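Local coordinates for NOL1/NOP2/sun family protein (Enterococcus faecium, PDB 3M4X) that probably methylates cytosine bases of ribosomal RNA, as a member of the RsmF-like NOL1/NOP2/sun methyltransferase family, at residues 35-40 with 289-294; 245-250 with 274-279; 253-258 with 298-303; 340-345 with 352-357; 370-375 with 385-390. All coordinates share one frame; numbering follows the deposited sequence.

In the fold
Contacts 2 and 3 lie together in the range of the RsmB/F methyltransferase family, their centres 10 Å apart: helix 243-252 of contact 2 runs into strand 255-258 of contact 3, and I257 meets both A277 and L279. Contact 1 is about 27 Å from contact 2 between centres and ties the N-terminal region to the loop that feeds strand 295-302, the longer strand of contact 3. Contacts 4 and 5, with centres 11 Å apart, share the four-stranded antiparallel sheet of 344-384 through neighbouring strands 351-355 and 372-378, where E354 N approaches L372 O at 2.7 Å. Contacts 1 and 4 lie about 40 Å apart, centre to centre, on opposite sides of the chain's centre.

Contact 1 of 5, residues 35-40 with 289-294; sequences SVKKGF and KDQGEG
E293 reaches across to the backbone at V36 and K37, and its carboxylate makes the polar part of the contact. K37 N donates to E293 OE1 over 3.0 Å, the N-H pointing well at the oxygen (159°) but arriving from above the carboxylate plane. The same oxygen lies 3.1 Å from V36 CA, and the V36 side chain crosses that of E293 at about a right angle, with V36 CG2 3.9 Å from E293 OE2. The glutamate gets there by folding: its chain bends at chi2 (-55°), which brings the carboxylate nearer to 35-40 than the start of the side chain would suggest.

The aliphatic chain of K37 makes the second part of the contact. Its CG rests 3.5 Å from G292 CA, and farther out its CE passes 3.6 Å from Q291 OE1, the two long side chains crossing almost perpendicularly. A bend at chi2 (-60°) lays the lysine chain along 291-292, while its NZ turns back to make a weak hydrogen bond with S35 OG. G292 has a positive phi, a backbone shape suited to glycine.

In the next shell R192 forms a salt bridge with E293 OE1, so this oxygen serves a backbone N-H and a guanidinium together, which would probably favour the ionised carboxylate. Y66 OH is hydrogen-bonded to Q291 O. The arrangement is a loop-to-loop interface between the RsmF N-terminal family region and the methyltransferase family region, joining the lead-in to strand 39-41 with the loop before strand 295-302.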
# COMPACT_ATOMS: atom_id res chain seq x y z
N SER A 35 -3.50 -11.50 -22.78
CA SER A 35 -2.36 -10.72 -22.31
C SER A 35 -2.49 -10.31 -20.85
O SER A 35 -3.54 -9.83 -20.44
CB SER A 35 -2.29 -9.44 -23.11
OG SER A 35 -3.60 -8.93 -23.32
N VAL A 36 -1.42 -10.47 -20.09
CA VAL A 36 -1.37 -9.91 -18.73
C VAL A 36 -1.48 -8.39 -18.77
O VAL A 36 -0.70 -7.72 -19.45
CB VAL A 36 -0.07 -10.28 -18.01
CG1 VAL A 36 0.12 -9.42 -16.77
CG2 VAL A 36 -0.06 -11.76 -17.67
N LYS A 37 -2.45 -7.85 -18.04
CA LYS A 37 -2.70 -6.42 -17.99
C LYS A 37 -1.72 -5.72 -17.05
O LYS A 37 -1.37 -6.25 -15.99
CB LYS A 37 -4.13 -6.15 -17.51
CG LYS A 37 -5.20 -7.02 -18.15
CD LYS A 37 -5.24 -6.85 -19.66
CE LYS A 37 -6.47 -7.53 -20.24
NZ LYS A 37 -6.37 -7.75 -21.70
N LYS A 38 -1.28 -4.53 -17.43
CA LYS A 38 -0.32 -3.80 -16.62
C LYS A 38 -0.82 -2.39 -16.33
O LYS A 38 -1.44 -1.75 -17.19
CB LYS A 38 1.04 -3.78 -17.32
CG LYS A 38 1.56 -5.19 -17.64
CD LYS A 38 2.72 -5.19 -18.65
CE LYS A 38 2.22 -5.20 -20.10
NZ LYS A 38 3.32 -5.11 -21.11
N GLY A 39 -0.57 -1.91 -15.11
CA GLY A 39 -1.07 -0.61 -14.70
C GLY A 39 -0.24 0.03 -13.60
O GLY A 39 0.65 -0.60 -13.03
N PHE A 40 -0.55 1.28 -13.30
CA PHE A 40 0.09 1.99 -12.21
C PHE A 40 -0.83 3.11 -11.80
O PHE A 40 -1.79 3.40 -12.49
CB PHE A 40 1.46 2.54 -12.62
CG PHE A 40 1.41 3.59 -13.70
CD1 PHE A 40 1.45 4.93 -13.38
CD2 PHE A 40 1.33 3.23 -15.05
CE1 PHE A 40 1.42 5.91 -14.37
CE2 PHE A 40 1.29 4.20 -16.05
CZ PHE A 40 1.34 5.54 -15.71
N LYS A 289 -13.88 -11.76 -19.43
CA LYS A 289 -15.12 -10.99 -19.34
C LYS A 289 -14.83 -9.53 -19.00
O LYS A 289 -15.37 -8.62 -19.62
CB LYS A 289 -15.99 -11.56 -18.21
CG LYS A 289 -17.35 -12.09 -18.63
CD LYS A 289 -18.19 -12.34 -17.39
CE LYS A 289 -19.62 -12.77 -17.71
NZ LYS A 289 -20.46 -12.78 -16.47
N ASP A 290 -13.99 -9.34 -17.99
CA ASP A 290 -13.70 -8.03 -17.44
C ASP A 290 -12.27 -7.65 -17.75
O ASP A 290 -11.54 -8.40 -18.39
CB ASP A 290 -13.89 -8.04 -15.93
CG ASP A 290 -15.24 -8.54 -15.52
OD1 ASP A 290 -16.25 -7.97 -15.98
OD2 ASP A 290 -15.30 -9.52 -14.74
N GLN A 291 -11.85 -6.48 -17.27
CA GLN A 291 -10.47 -6.06 -17.41
C GLN A 291 -9.64 -6.63 -16.27
O GLN A 291 -10.12 -6.75 -15.15
CB GLN A 291 -10.39 -4.54 -17.45
CG GLN A 291 -10.87 -3.98 -18.76
CD GLN A 291 -10.29 -4.76 -19.93
OE1 GLN A 291 -9.10 -5.08 -19.94
NE2 GLN A 291 -11.13 -5.08 -20.91
N GLY A 292 -8.40 -7.01 -16.56
CA GLY A 292 -7.50 -7.47 -15.52
C GLY A 292 -7.41 -8.98 -15.35
O GLY A 292 -8.08 -9.75 -16.04
N GLU A 293 -6.60 -9.38 -14.38
CA GLU A 293 -6.17 -10.76 -14.25
C GLU A 293 -7.17 -11.70 -13.56
O GLU A 293 -7.29 -12.87 -13.93
CB GLU A 293 -4.82 -10.79 -13.54
CG GLU A 293 -3.72 -10.20 -14.41
CD GLU A 293 -3.65 -10.89 -15.77
OE1 GLU A 293 -3.84 -10.21 -16.81
OE2 GLU A 293 -3.43 -12.11 -15.80
N GLY A 294 -7.88 -11.19 -12.57
CA GLY A 294 -8.78 -12.03 -11.80
C GLY A 294 -8.69 -11.72 -10.32
O GLY A 294 -7.63 -11.78 -9.71

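Contact 2 of 5, residues 245-250 with 274-279; sequences IISWLV and GSVAGL
S247 and S275 form the polar half of this helix-to-loop contact. S275 N donates to S247 OG at 2.9 Å, nearly straight (164°). With chi1 at -57° the S247 oxygen stands beside its own backbone N, from where it also hydrogen-bonds E243 O one turn earlier in the helix; the hydroxyl thus links the loop to the helix backbone. S275 OG comes 3.4 Å from S247 CB, but its polar partner is E251 OE2, so S275 is held to the helix through both its backbone and its side chain. G274 CA also packs against S247 OG, 3.4 Å away, where a side chain would have no room.

Helix 243-252 lies against the methyltransferase sheet, with L249 on L230 and L300, and the loop 274-279 between strands 267-268 and 283-285 wraps over the flank that carries I246, S247 and V250. The region belongs to the Rossmann-like RsmB/F family core.

Apolar packing fills the rest of the contact. V276 sits in the middle: its CG2 lies 3.8 Å from S247 CA, and its CG1 meets V250 CG1 at 3.9 Å, the two valines meeting at a slant. At the other end I246 and L279 pass each other pointing opposite ways, with I246 CG2 3.9 Å from L279 CD1. I246, V250 and L279 all touch I257, a residue of strand 255-258.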
# COMPACT_ATOMS: atom_id res chain seq x y z
N ILE A 245 -16.06 -18.57 1.85
CA ILE A 245 -15.49 -17.75 2.92
C ILE A 245 -16.46 -16.66 3.41
O ILE A 245 -16.63 -16.47 4.61
CB ILE A 245 -14.16 -17.10 2.48
CG1 ILE A 245 -13.03 -18.13 2.53
CG2 ILE A 245 -13.81 -15.93 3.40
CD1 ILE A 245 -12.88 -18.81 3.89
N ILE A 246 -17.10 -15.95 2.48
CA ILE A 246 -18.10 -14.95 2.84
C ILE A 246 -19.33 -15.55 3.56
O ILE A 246 -19.88 -14.95 4.47
CB ILE A 246 -18.56 -14.13 1.63
CG1 ILE A 246 -17.35 -13.59 0.86
CG2 ILE A 246 -19.44 -12.97 2.09
CD1 ILE A 246 -16.44 -12.74 1.71
N SER A 247 -19.76 -16.74 3.13
CA SER A 247 -20.87 -17.43 3.79
C SER A 247 -20.46 -17.76 5.21
O SER A 247 -21.18 -17.49 6.16
CB SER A 247 -21.21 -18.73 3.05
OG SER A 247 -21.51 -18.47 1.70
N TRP A 248 -19.30 -18.38 5.34
CA TRP A 248 -18.73 -18.72 6.62
C TRP A 248 -18.67 -17.50 7.55
O TRP A 248 -19.05 -17.58 8.72
CB TRP A 248 -17.34 -19.32 6.42
CG TRP A 248 -16.65 -19.65 7.71
CD1 TRP A 248 -16.81 -20.78 8.47
CD2 TRP A 248 -15.68 -18.84 8.40
NE1 TRP A 248 -16.00 -20.72 9.58
CE2 TRP A 248 -15.30 -19.55 9.56
CE3 TRP A 248 -15.09 -17.59 8.15
CZ2 TRP A 248 -14.36 -19.05 10.47
CZ3 TRP A 248 -14.16 -17.10 9.04
CH2 TRP A 248 -13.81 -17.83 10.19
N LEU A 249 -18.22 -16.36 7.02
CA LEU A 249 -18.23 -15.11 7.80
C LEU A 249 -19.63 -14.74 8.28
O LEU A 249 -19.83 -14.44 9.45
CB LEU A 249 -17.64 -13.94 6.99
CG LEU A 249 -16.12 -13.83 6.88
CD1 LEU A 249 -15.70 -12.69 5.93
CD2 LEU A 249 -15.54 -13.64 8.26
N VAL A 250 -20.59 -14.75 7.35
CA VAL A 250 -21.97 -14.37 7.66
C VAL A 250 -22.64 -15.36 8.62
O VAL A 250 -23.51 -14.97 9.42
CB VAL A 250 -22.81 -14.26 6.37
CG1 VAL A 250 -24.31 -14.13 6.70
CG2 VAL A 250 -22.34 -13.10 5.52
N GLY A 274 -22.31 -20.14 -2.79
CA GLY A 274 -22.26 -19.88 -1.35
C GLY A 274 -23.43 -20.51 -0.62
O GLY A 274 -24.12 -21.37 -1.17
N SER A 275 -23.67 -20.08 0.62
CA SER A 275 -24.82 -20.57 1.37
C SER A 275 -25.57 -19.49 2.13
O SER A 275 -26.32 -19.81 3.04
CB SER A 275 -24.42 -21.70 2.32
OG SER A 275 -23.47 -21.29 3.27
N VAL A 276 -25.38 -18.23 1.77
CA VAL A 276 -26.11 -17.15 2.42
C VAL A 276 -26.60 -16.16 1.38
O VAL A 276 -26.15 -16.19 0.25
CB VAL A 276 -25.25 -16.40 3.48
CG1 VAL A 276 -24.70 -17.38 4.50
CG2 VAL A 276 -24.10 -15.62 2.79
N ALA A 277 -27.52 -15.28 1.77
CA ALA A 277 -28.04 -14.26 0.88
C ALA A 277 -26.99 -13.19 0.62
O ALA A 277 -25.97 -13.13 1.31
CB ALA A 277 -29.29 -13.62 1.50
N GLY A 278 -27.24 -12.36 -0.39
CA GLY A 278 -26.46 -11.16 -0.65
C GLY A 278 -25.15 -11.30 -1.40
O GLY A 278 -24.44 -10.32 -1.62
N LEU A 279 -24.81 -12.53 -1.77
CA LEU A 279 -23.54 -12.81 -2.44
C LEU A 279 -23.34 -12.05 -3.76
O LEU A 279 -22.21 -11.80 -4.19
CB LEU A 279 -23.41 -14.32 -2.66
CG LEU A 279 -22.51 -15.12 -1.70
CD1 LEU A 279 -22.01 -14.32 -0.52
CD2 LEU A 279 -23.19 -16.42 -1.24

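Contact 3 of 5, residues 253-258 with 298-303; sequences YPVTIE and AKLTFH
T256 and H303 meet across the end of an antiparallel strand pair. T256 CB lies 3.9 Å from H303 NE2; beyond it the side chain divides: CG2 packs 3.7 Å from H303 NE2, while OG1 forms a 2.9 Å hydrogen bond with that same nitrogen, lying in the plane of the imidazole at its edge. The torsion (chi1 48°) sets OG1 between the backbone N and the carbonyl carbon, leaving it 3.5 Å from CB of T301, its cross-strand partner on the same face. P254 O also lies at the imidazole edge, in plane, and accepts from H303 N.

E258, on this face too, bends at chi2 to bring its carboxylate over T301. T301 OG1 donates to E258 OE1 across 3.0 Å, from well above the carboxylate plane (73° out of it), and is hydrogen-bonded to Q229 NE2 of the next strand as well. The strand bonds lie beside these two polar pairs: T256 N to T301 O and T301 N to T256 O, each 2.9 Å. Water 1 bridges the strands, accepting from K299 N and hydrogen-bonded to E258 O.

The other face is apolar. V255 CG2 lies 3.9 Å from L300 CD2, V255 CG1 comes to the edge of the F302 ring, and I257 meets L300. L249 of helix 243-252 packs on L300, and I246 and V250 on I257, which puts this face beneath the helix.

P254 centres an inverse gamma turn just before the strand begins. The pairing adds antiparallel strand 255-258 to strand 295-302 within the mixed sheet of the Rossmann-like methyltransferase.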
# COMPACT_ATOMS: atom_id res chain seq x y z
N TYR A 253 -20.47 -14.85 12.32
CA TYR A 253 -20.25 -13.52 12.88
C TYR A 253 -21.38 -12.55 12.58
O TYR A 253 -22.04 -12.65 11.55
CB TYR A 253 -18.95 -12.94 12.36
CG TYR A 253 -17.74 -13.75 12.70
CD1 TYR A 253 -17.28 -14.74 11.85
CD2 TYR A 253 -17.04 -13.52 13.87
CE1 TYR A 253 -16.16 -15.48 12.15
CE2 TYR A 253 -15.91 -14.26 14.20
CZ TYR A 253 -15.47 -15.23 13.33
OH TYR A 253 -14.35 -15.97 13.64
N PRO A 254 -21.60 -11.60 13.50
CA PRO A 254 -22.62 -10.57 13.24
C PRO A 254 -22.14 -9.58 12.17
O PRO A 254 -21.90 -8.41 12.47
CB PRO A 254 -22.77 -9.87 14.60
CG PRO A 254 -21.48 -10.14 15.33
CD PRO A 254 -20.99 -11.48 14.84
N VAL A 255 -22.01 -10.05 10.93
CA VAL A 255 -21.57 -9.20 9.83
C VAL A 255 -22.60 -9.15 8.69
O VAL A 255 -23.29 -10.13 8.42
CB VAL A 255 -20.24 -9.69 9.23
CG1 VAL A 255 -19.12 -9.60 10.27
CG2 VAL A 255 -20.39 -11.13 8.68
N THR A 256 -22.69 -8.01 8.02
CA THR A 256 -23.60 -7.86 6.90
C THR A 256 -22.79 -7.63 5.62
O THR A 256 -21.78 -6.93 5.64
CB THR A 256 -24.57 -6.69 7.10
OG1 THR A 256 -23.83 -5.53 7.52
CG2 THR A 256 -25.60 -7.02 8.17
N ILE A 257 -23.22 -8.26 4.53
CA ILE A 257 -22.62 -8.02 3.23
C ILE A 257 -23.06 -6.66 2.72
O ILE A 257 -24.24 -6.32 2.75
CB ILE A 257 -23.01 -9.09 2.18
CG1 ILE A 257 -22.76 -10.52 2.69
CG2 ILE A 257 -22.25 -8.84 0.87
CD1 ILE A 257 -23.05 -11.63 1.65
N GLU A 258 -22.12 -5.89 2.21
CA GLU A 258 -22.40 -4.52 1.83
C GLU A 258 -22.14 -4.27 0.34
O GLU A 258 -21.35 -4.97 -0.32
CB GLU A 258 -21.55 -3.58 2.69
CG GLU A 258 -22.31 -2.40 3.26
CD GLU A 258 -23.19 -2.77 4.44
OE1 GLU A 258 -22.84 -3.70 5.19
OE2 GLU A 258 -24.23 -2.11 4.62
N ALA A 298 -14.98 -8.51 -1.40
CA ALA A 298 -16.22 -8.36 -0.64
C ALA A 298 -16.05 -7.30 0.45
O ALA A 298 -14.98 -7.17 1.06
CB ALA A 298 -16.63 -9.71 -0.04
N LYS A 299 -17.10 -6.52 0.69
CA LYS A 299 -17.08 -5.55 1.79
C LYS A 299 -18.17 -5.90 2.80
O LYS A 299 -19.32 -6.09 2.43
CB LYS A 299 -17.28 -4.12 1.29
CG LYS A 299 -17.27 -3.08 2.40
CD LYS A 299 -17.21 -1.65 1.85
CE LYS A 299 -18.48 -1.31 1.09
NZ LYS A 299 -18.60 0.13 0.76
N LEU A 300 -17.81 -5.96 4.08
CA LEU A 300 -18.77 -6.30 5.13
C LEU A 300 -18.71 -5.30 6.27
O LEU A 300 -17.68 -4.68 6.50
CB LEU A 300 -18.48 -7.71 5.69
CG LEU A 300 -18.54 -8.80 4.61
CD1 LEU A 300 -17.13 -9.22 4.19
CD2 LEU A 300 -19.36 -9.99 5.11
N THR A 301 -19.83 -5.17 6.98
CA THR A 301 -19.87 -4.39 8.19
C THR A 301 -19.99 -5.32 9.41
O THR A 301 -20.79 -6.25 9.42
CB THR A 301 -21.07 -3.44 8.19
OG1 THR A 301 -20.94 -2.49 7.13
CG2 THR A 301 -21.14 -2.68 9.50
N PHE A 302 -19.17 -5.06 10.42
CA PHE A 302 -19.22 -5.82 11.66
C PHE A 302 -20.11 -5.10 12.69
O PHE A 302 -19.95 -3.91 12.91
CB PHE A 302 -17.80 -5.98 12.21
CG PHE A 302 -17.72 -6.57 13.58
CD1 PHE A 302 -17.99 -7.91 13.79
CD2 PHE A 302 -17.35 -5.78 14.66
CE1 PHE A 302 -17.90 -8.47 15.05
CE2 PHE A 302 -17.27 -6.32 15.92
CZ PHE A 302 -17.54 -7.67 16.12
N HIS A 303 -21.05 -5.83 13.30
CA HIS A 303 -22.00 -5.22 14.23
C HIS A 303 -21.84 -5.66 15.67
O HIS A 303 -22.62 -5.28 16.55
CB HIS A 303 -23.43 -5.46 13.75
CG HIS A 303 -23.69 -4.91 12.38
ND1 HIS A 303 -24.10 -3.62 12.16
CD2 HIS A 303 -23.54 -5.48 11.15
CE1 HIS A 303 -24.22 -3.41 10.86
NE2 HIS A 303 -23.89 -4.52 10.23
O HOH W 1 -19.45 -6.87 -0.88

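Contact 4 of 5, residues 340-345 with 352-357; sequences EATGRL and LWEVPE
The carboxylate of E354 is approached over one face by two successive backbone N-H groups. T342 N donates to E354 OE2 at 2.7 Å from above the plane (60° out of it); G343 N bonds the same oxygen at 3.0 Å on its anti side and from the same face. E354 OE1 lies 3.6 Å from A341 CB and is hydrogen-bonded to Y339 OH. A fully stretched chain, with CG opposite the backbone N (chi1 175°), carries the carboxylate out to the 341-343 backbone. At the other flat pair, the guanidinium of R344 and the carboxylate of E357 stand almost perpendicular, 89° apart. Here the carboxylate meets the aliphatic part of the arginine, with E357 OE2 3.1 Å from R344 CD, and R344 NE stays 4.2 Å from that oxygen, too far for a salt bridge.

R344 and V355 pair in the antiparallel strands through R344 N to V355 O and V355 N to R344 O, both 2.9 Å. G343 CA makes a CA-H...O contact with V355 O, at a place with no room for a side chain. On the face of L345 and E354, L345 CB lies 4.2 Å from L352 CD1, and both leucines reach W330 of helix 324-336.

The hairpin 344-348/351-355 therefore has its entry fixed by a buried glutamate oxygen gripped by two N-H groups. Together with the bond from Y339, these would tend to stabilise the charged carboxylate.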
# COMPACT_ATOMS: atom_id res chain seq x y z
N GLU A 340 6.81 22.04 11.06
CA GLU A 340 6.38 21.84 12.43
C GLU A 340 5.65 20.51 12.60
O GLU A 340 4.72 20.20 11.86
CB GLU A 340 5.49 23.00 12.88
CG GLU A 340 5.09 22.96 14.35
CD GLU A 340 4.67 24.32 14.88
OE1 GLU A 340 4.33 25.21 14.07
OE2 GLU A 340 4.69 24.51 16.11
N ALA A 341 6.09 19.72 13.57
CA ALA A 341 5.57 18.37 13.79
C ALA A 341 4.12 18.37 14.27
O ALA A 341 3.72 19.26 15.00
CB ALA A 341 6.45 17.62 14.78
N THR A 342 3.36 17.36 13.86
CA THR A 342 1.98 17.21 14.31
C THR A 342 1.79 16.06 15.32
O THR A 342 1.04 16.19 16.28
CB THR A 342 1.01 17.05 13.11
OG1 THR A 342 0.38 18.30 12.84
CG2 THR A 342 -0.08 16.02 13.42
N GLY A 343 2.47 14.94 15.10
CA GLY A 343 2.40 13.82 16.03
C GLY A 343 3.45 13.92 17.12
O GLY A 343 4.08 14.96 17.28
N ARG A 344 3.64 12.84 17.87
CA ARG A 344 4.61 12.84 18.97
C ARG A 344 6.01 12.57 18.46
O ARG A 344 6.20 11.77 17.55
CB ARG A 344 4.24 11.77 20.00
CG ARG A 344 2.75 11.57 20.19
CD ARG A 344 2.44 11.09 21.60
NE ARG A 344 3.07 9.81 21.92
CZ ARG A 344 3.45 9.45 23.14
NH1 ARG A 344 3.28 10.29 24.16
NH2 ARG A 344 4.01 8.27 23.35
N LEU A 345 7.01 13.23 19.04
CA LEU A 345 8.38 13.03 18.60
C LEU A 345 9.12 12.04 19.49
O LEU A 345 9.31 12.28 20.68
CB LEU A 345 9.14 14.36 18.53
CG LEU A 345 8.51 15.43 17.62
CD1 LEU A 345 9.14 16.78 17.89
CD2 LEU A 345 8.65 15.04 16.16
N LEU A 352 14.92 10.11 14.66
CA LEU A 352 13.78 10.91 15.10
C LEU A 352 12.52 10.53 14.31
O LEU A 352 12.53 10.53 13.08
CB LEU A 352 14.09 12.39 14.95
CG LEU A 352 13.07 13.40 15.48
CD1 LEU A 352 12.86 13.20 16.98
CD2 LEU A 352 13.54 14.82 15.19
N TRP A 353 11.45 10.22 15.02
CA TRP A 353 10.21 9.79 14.38
C TRP A 353 9.08 10.68 14.82
O TRP A 353 9.05 11.14 15.96
CB TRP A 353 9.86 8.36 14.78
CG TRP A 353 10.74 7.33 14.20
CD1 TRP A 353 11.88 6.82 14.74
CD2 TRP A 353 10.56 6.67 12.95
NE1 TRP A 353 12.43 5.88 13.90
CE2 TRP A 353 11.64 5.77 12.79
CE3 TRP A 353 9.60 6.75 11.94
CZ2 TRP A 353 11.77 4.97 11.67
CZ3 TRP A 353 9.74 5.94 10.83
CH2 TRP A 353 10.81 5.07 10.70
N GLU A 354 8.13 10.90 13.93
CA GLU A 354 6.93 11.61 14.30
C GLU A 354 5.82 10.60 14.17
O GLU A 354 5.54 10.12 13.07
CB GLU A 354 6.69 12.81 13.38
CG GLU A 354 5.38 13.53 13.64
CD GLU A 354 5.19 14.71 12.71
OE1 GLU A 354 6.20 15.19 12.15
OE2 GLU A 354 4.04 15.15 12.54
N VAL A 355 5.19 10.28 15.29
CA VAL A 355 4.23 9.19 15.37
C VAL A 355 2.83 9.74 15.55
O VAL A 355 2.62 10.64 16.36
CB VAL A 355 4.55 8.25 16.55
CG1 VAL A 355 3.70 7.00 16.48
CG2 VAL A 355 6.02 7.90 16.55
N PRO A 356 1.86 9.20 14.81
CA PRO A 356 0.49 9.70 14.91
C PRO A 356 -0.03 9.54 16.32
O PRO A 356 0.35 8.62 17.05
CB PRO A 356 -0.29 8.80 13.95
CG PRO A 356 0.73 8.31 13.00
CD PRO A 356 1.97 8.13 13.81
N GLU A 357 -0.90 10.45 16.72
CA GLU A 357 -1.41 10.45 18.07
C GLU A 357 -2.29 9.22 18.29
O GLU A 357 -2.45 8.77 19.41
CB GLU A 357 -2.18 11.73 18.35
CG GLU A 357 -2.16 12.13 19.80
CD GLU A 357 -0.76 12.43 20.29
OE1 GLU A 357 0.03 13.00 19.51
OE2 GLU A 357 -0.44 12.10 21.45

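Contact 5 of 5, residues 370-375 with 385-390; sequences TGLHLG and SYALAL
S385 N donates to L374 O at 2.9 Å, from above the carbonyl plane (41° out of it), where helix 386-390 starts across strand 372-375, the two directions 113° apart. S385 is the N-cap residue; its OG accepts the capping bond from L388 N at 3.1 Å. OG also faces H373 O, as donor, but at a modelled 2.4 Å, too short to be taken literally, so the detail of this bond is doubtful. S385 CB lies over one face of the H373 ring, 3.9 Å from the centroid, a CH-pi contact displaced toward the ring's rim. The ring is placed by chi1 178°, with CG opposite the backbone N, and its ND1 makes a weak hydrogen bond to L352 O.

A387 CB sits 3.5 Å from H373 O. L388 sends CD2 to within 3.6 Å of L374 O, while its CD1 meets L372 CD2 at 4.2 Å, the two leucines crossing at about a right angle, and L374 CD2 as well.

The helix packs across strand 372-378 in the four-stranded antiparallel sheet of 344-384. Helix 324-336 meets both elements, F333 touching L388 and W330 touching L374; A387 packs on E151 of helix 140-153, and strand 351-355 flanks the strand.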
# COMPACT_ATOMS: atom_id res chain seq x y z
N THR A 370 7.79 3.61 12.11
CA THR A 370 6.93 4.21 13.13
C THR A 370 6.54 5.64 12.79
O THR A 370 7.05 6.59 13.38
CB THR A 370 7.65 4.20 14.51
OG1 THR A 370 8.00 2.86 14.85
CG2 THR A 370 6.74 4.75 15.58
N GLY A 371 5.63 5.80 11.83
CA GLY A 371 5.21 7.13 11.42
C GLY A 371 6.16 7.78 10.43
O GLY A 371 6.65 7.13 9.50
N LEU A 372 6.43 9.06 10.61
CA LEU A 372 7.31 9.77 9.70
C LEU A 372 8.71 9.86 10.27
O LEU A 372 8.92 10.42 11.35
CB LEU A 372 6.77 11.17 9.36
CG LEU A 372 7.63 11.98 8.37
CD1 LEU A 372 7.66 11.32 6.98
CD2 LEU A 372 7.17 13.45 8.27
N HIS A 373 9.66 9.28 9.55
CA HIS A 373 11.07 9.39 9.89
C HIS A 373 11.57 10.80 9.52
O HIS A 373 11.68 11.13 8.34
CB HIS A 373 11.85 8.33 9.12
CG HIS A 373 13.32 8.37 9.36
ND1 HIS A 373 13.87 8.78 10.56
CD2 HIS A 373 14.36 8.06 8.56
CE1 HIS A 373 15.19 8.71 10.48
NE2 HIS A 373 15.51 8.28 9.27
N LEU A 374 11.88 11.61 10.52
CA LEU A 374 12.24 13.01 10.29
C LEU A 374 13.72 13.20 9.96
O LEU A 374 14.08 14.05 9.16
CB LEU A 374 11.86 13.87 11.50
CG LEU A 374 10.36 14.01 11.78
CD1 LEU A 374 10.12 14.71 13.10
CD2 LEU A 374 9.65 14.74 10.65
N GLY A 375 14.57 12.39 10.60
CA GLY A 375 16.00 12.45 10.37
C GLY A 375 16.79 11.74 11.45
O GLY A 375 16.22 11.09 12.34
N SER A 385 15.80 13.54 6.83
CA SER A 385 15.73 12.25 6.16
C SER A 385 15.15 12.31 4.75
O SER A 385 14.47 13.27 4.36
CB SER A 385 14.86 11.30 6.97
OG SER A 385 13.53 11.79 6.96
N TYR A 386 15.41 11.24 4.00
CA TYR A 386 14.81 10.99 2.71
C TYR A 386 13.30 10.97 2.85
O TYR A 386 12.58 11.55 2.04
CB TYR A 386 15.33 9.65 2.21
CG TYR A 386 14.97 9.29 0.78
CD1 TYR A 386 15.34 10.10 -0.28
CD2 TYR A 386 14.31 8.11 0.49
CE1 TYR A 386 15.04 9.77 -1.59
CE2 TYR A 386 14.01 7.76 -0.82
CZ TYR A 386 14.38 8.59 -1.85
OH TYR A 386 14.09 8.26 -3.16
N ALA A 387 12.81 10.32 3.90
CA ALA A 387 11.37 10.22 4.12
C ALA A 387 10.72 11.59 4.19
O ALA A 387 9.67 11.83 3.58
CB ALA A 387 11.06 9.41 5.39
N LEU A 388 11.34 12.50 4.94
CA LEU A 388 10.80 13.83 5.14
C LEU A 388 10.76 14.59 3.81
O LEU A 388 9.74 15.19 3.45
CB LEU A 388 11.63 14.60 6.19
CG LEU A 388 11.28 16.07 6.41
CD1 LEU A 388 9.81 16.25 6.69
CD2 LEU A 388 12.11 16.65 7.55
N ALA A 389 11.86 14.54 3.08
CA ALA A 389 11.90 15.10 1.73
C ALA A 389 10.71 14.64 0.89
O ALA A 389 10.00 15.46 0.29
CB ALA A 389 13.22 14.75 1.03
N LEU A 390 10.48 13.33 0.85
CA LEU A 390 9.43 12.73 0.02
C LEU A 390 8.01 12.85 0.57
O LEU A 390 7.05 12.52 -0.12
CB LEU A 390 9.76 11.26 -0.28
CG LEU A 390 10.61 11.09 -1.55
CD1 LEU A 390 11.93 11.86 -1.45
CD2 LEU A 390 10.86 9.63 -1.86